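Local structure of VP1 (Merkel cell polyomavirus, 4FMH) at residues P62-L67 with Q154-T159. The protein builds the viral capsid from 72 pentamers of disulfide-linked copies and binds sialylated glycans through a site required for infection. Residues are numbered along the deposited sequence; the frame is centred on the assembly and turned at random.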
loop_
_atom_site.group_PDB
_atom_site.type_symbol
_atom_site.label_atom_id
_atom_site.label_comp_id
_atom_site.label_asym_id
_atom_site.label_seq_id
_atom_site.Cartn_x
_atom_site.Cartn_y
_atom_site.Cartn_z
ATOM N N PRO B 62 -35.241 5.577 2.093
ATOM C CA PRO B 62 -34.643 4.240 1.975
ATOM C C PRO B 62 -35.409 3.190 2.776
ATOM O O PRO B 62 -35.935 3.500 3.848
ATOM C CB PRO B 62 -33.234 4.434 2.551
ATOM C CG PRO B 62 -33.344 5.602 3.460
ATOM C CD PRO B 62 -34.389 6.499 2.867
ATOM N N ILE B 63 -35.489 1.970 2.246
ATOM C CA ILE B 63 -36.131 0.859 2.958
ATOM C C ILE B 63 -35.125 0.166 3.896
ATOM O O ILE B 63 -33.904 0.239 3.679
ATOM C CB ILE B 63 -36.738 -0.174 1.977
ATOM C CG1 ILE B 63 -35.638 -0.744 1.057
ATOM C CG2 ILE B 63 -37.894 0.460 1.187
ATOM C CD1 ILE B 63 -36.098 -1.852 0.104
ATOM N N LYS B 64 -35.643 -0.507 4.923
ATOM C CA LYS B 64 -34.822 -1.232 5.904
ATOM C C LYS B 64 -33.804 -2.147 5.240
ATOM O O LYS B 64 -32.674 -2.278 5.720
ATOM C CB LYS B 64 -35.692 -2.112 6.805
ATOM C CG LYS B 64 -36.597 -1.399 7.779
ATOM C CD LYS B 64 -37.265 -2.420 8.712
ATOM C CE LYS B 64 -37.987 -3.522 7.929
ATOM N NZ LYS B 64 -37.911 -4.829 8.629
ATOM N N GLU B 65 -34.218 -2.785 4.144
ATOM C CA GLU B 65 -33.385 -3.782 3.465
ATOM C C GLU B 65 -32.150 -3.165 2.806
ATOM O O GLU B 65 -31.230 -3.882 2.428
ATOM C CB GLU B 65 -34.199 -4.567 2.435
ATOM C CG GLU B 65 -35.220 -5.546 3.029
ATOM C CD GLU B 65 -36.485 -4.881 3.569
ATOM O OE1 GLU B 65 -36.771 -3.708 3.223
ATOM O OE2 GLU B 65 -37.201 -5.548 4.348
ATOM N N ASN B 66 -32.134 -1.837 2.694
ATOM C CA ASN B 66 -31.013 -1.120 2.088
ATOM C C ASN B 66 -30.126 -0.394 3.094
ATOM O O ASN B 66 -29.312 0.465 2.720
ATOM C CB ASN B 66 -31.516 -0.162 1.007
ATOM C CG ASN B 66 -31.796 -0.869 -0.308
ATOM O OD1 ASN B 66 -31.523 -2.065 -0.457
ATOM N ND2 ASN B 66 -32.346 -0.137 -1.265
ATOM N N LEU B 67 -30.268 -0.771 4.365
ATOM C CA LEU B 67 -29.559 -0.116 5.454
ATOM C C LEU B 67 -28.745 -1.116 6.300
ATOM O O LEU B 67 -29.207 -1.546 7.375
ATOM C CB LEU B 67 -30.553 0.682 6.320
ATOM C CG LEU B 67 -31.347 1.795 5.603
ATOM C CD1 LEU B 67 -32.508 2.322 6.449
ATOM C CD2 LEU B 67 -30.433 2.952 5.150
ATOM N N GLN B 154 -35.180 10.461 4.738
ATOM C CA GLN B 154 -36.301 10.049 5.585
ATOM C C GLN B 154 -36.191 8.566 5.868
ATOM O O GLN B 154 -36.658 7.735 5.085
ATOM C CB GLN B 154 -37.644 10.390 4.926
ATOM C CG GLN B 154 -37.773 11.853 4.534
ATOM C CD GLN B 154 -39.199 12.271 4.199
ATOM O OE1 GLN B 154 -40.047 11.443 3.854
ATOM N NE2 GLN B 154 -39.465 13.570 4.295
ATOM N N TYR B 155 -35.534 8.237 6.976
ATOM C CA TYR B 155 -35.341 6.846 7.365
ATOM C C TYR B 155 -36.667 6.273 7.873
ATOM O O TYR B 155 -37.497 7.025 8.381
ATOM C CB TYR B 155 -34.232 6.729 8.418
ATOM C CG TYR B 155 -32.864 7.076 7.860
ATOM C CD1 TYR B 155 -32.138 6.147 7.113
ATOM C CD2 TYR B 155 -32.307 8.342 8.062
ATOM C CE1 TYR B 155 -30.880 6.466 6.577
ATOM C CE2 TYR B 155 -31.046 8.672 7.539
ATOM C CZ TYR B 155 -30.345 7.732 6.797
ATOM O OH TYR B 155 -29.107 8.059 6.272
ATOM N N PRO B 156 -36.881 4.954 7.711
ATOM C CA PRO B 156 -38.132 4.368 8.207
ATOM C C PRO B 156 -38.251 4.601 9.704
ATOM O O PRO B 156 -37.256 4.472 10.432
ATOM C CB PRO B 156 -37.974 2.875 7.907
ATOM C CG PRO B 156 -36.912 2.802 6.847
ATOM C CD PRO B 156 -35.986 3.933 7.137
ATOM N N LYS B 157 -39.450 4.974 10.141
ATOM C CA LYS B 157 -39.713 5.291 11.540
ATOM C C LYS B 157 -39.512 4.075 12.437
ATOM O O LYS B 157 -39.968 2.975 12.118
ATOM C CB LYS B 157 -41.133 5.842 11.709
ATOM C CG LYS B 157 -41.307 7.307 11.297
ATOM C CD LYS B 157 -41.777 7.446 9.849
ATOM C CE LYS B 157 -41.924 8.913 9.437
ATOM N NZ LYS B 157 -42.955 9.630 10.244
ATOM N N THR B 158 -38.819 4.283 13.553
ATOM C CA THR B 158 -38.580 3.226 14.543
ATOM C C THR B 158 -39.906 2.644 15.056
ATOM O O THR B 158 -40.036 1.435 15.222
ATOM C CB THR B 158 -37.710 3.748 15.717
ATOM O OG1 THR B 158 -36.497 4.303 15.195
ATOM C CG2 THR B 158 -37.362 2.637 16.699
ATOM N N THR B 159 -40.894 3.507 15.263
ATOM C CA THR B 159 -42.227 3.077 15.709
ATOM C C THR B 159 -42.960 2.196 14.682
ATOM O O THR B 159 -43.869 1.449 15.045
ATOM C CB THR B 159 -43.113 4.278 16.110
ATOM O OG1 THR B 159 -43.082 5.263 15.077
ATOM C CG2 THR B 159 -42.621 4.898 17.411
HETATM O O HOH W 1 -37.950 5.548 4.529
#
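Leu67 and Pro62 close around one side of the Tyr155 ring where two surface loops of the jelly-roll part of VP1 meet, one leading into strand 71-76, the other running from strand 142-146 to helix 166-170. Leu67 aims its CB at the second loop. Chi1 of -60° sets CG beside the backbone N, and there the side chain forks. CD1 meets Pro156 CD at 3.9 Å and also lies in the plane of the tyrosine ring at its edge. CD2 goes on along that edge to Tyr155 CE1, 3.8 Å away. Pro62 CG comes to the same ring obliquely, 3.9 Å from Tyr155 CD1. Beyond the apolar part, Tyr155 OH is hydrogen-bonded to Glu198, which ties down the polar end of the ring. Pro62 also packs on His111 of a neighbouring subunit, so the loop pair touches the pentamer interface. A short 3-10 turn at Lys64-Glu65, held by Asn66 N to Ile63 O and Leu67 N to Lys64 O bonds, folds Leu67 back beside Pro62. The first loop is tied back to the receptor site: Asn66 ND2 bonds to the backbone O of Asp51, a residue of the glycan pocket, and the side chain of Ile63 is about 7 Å from the bound sialic acid. A water bridges the two segments, donating to two carbonyls, Gln154 O at 2.6 Å and Pro62 O at 3.0 Å; Pro156 CG presses against the same Pro62 O at 3.2 Å.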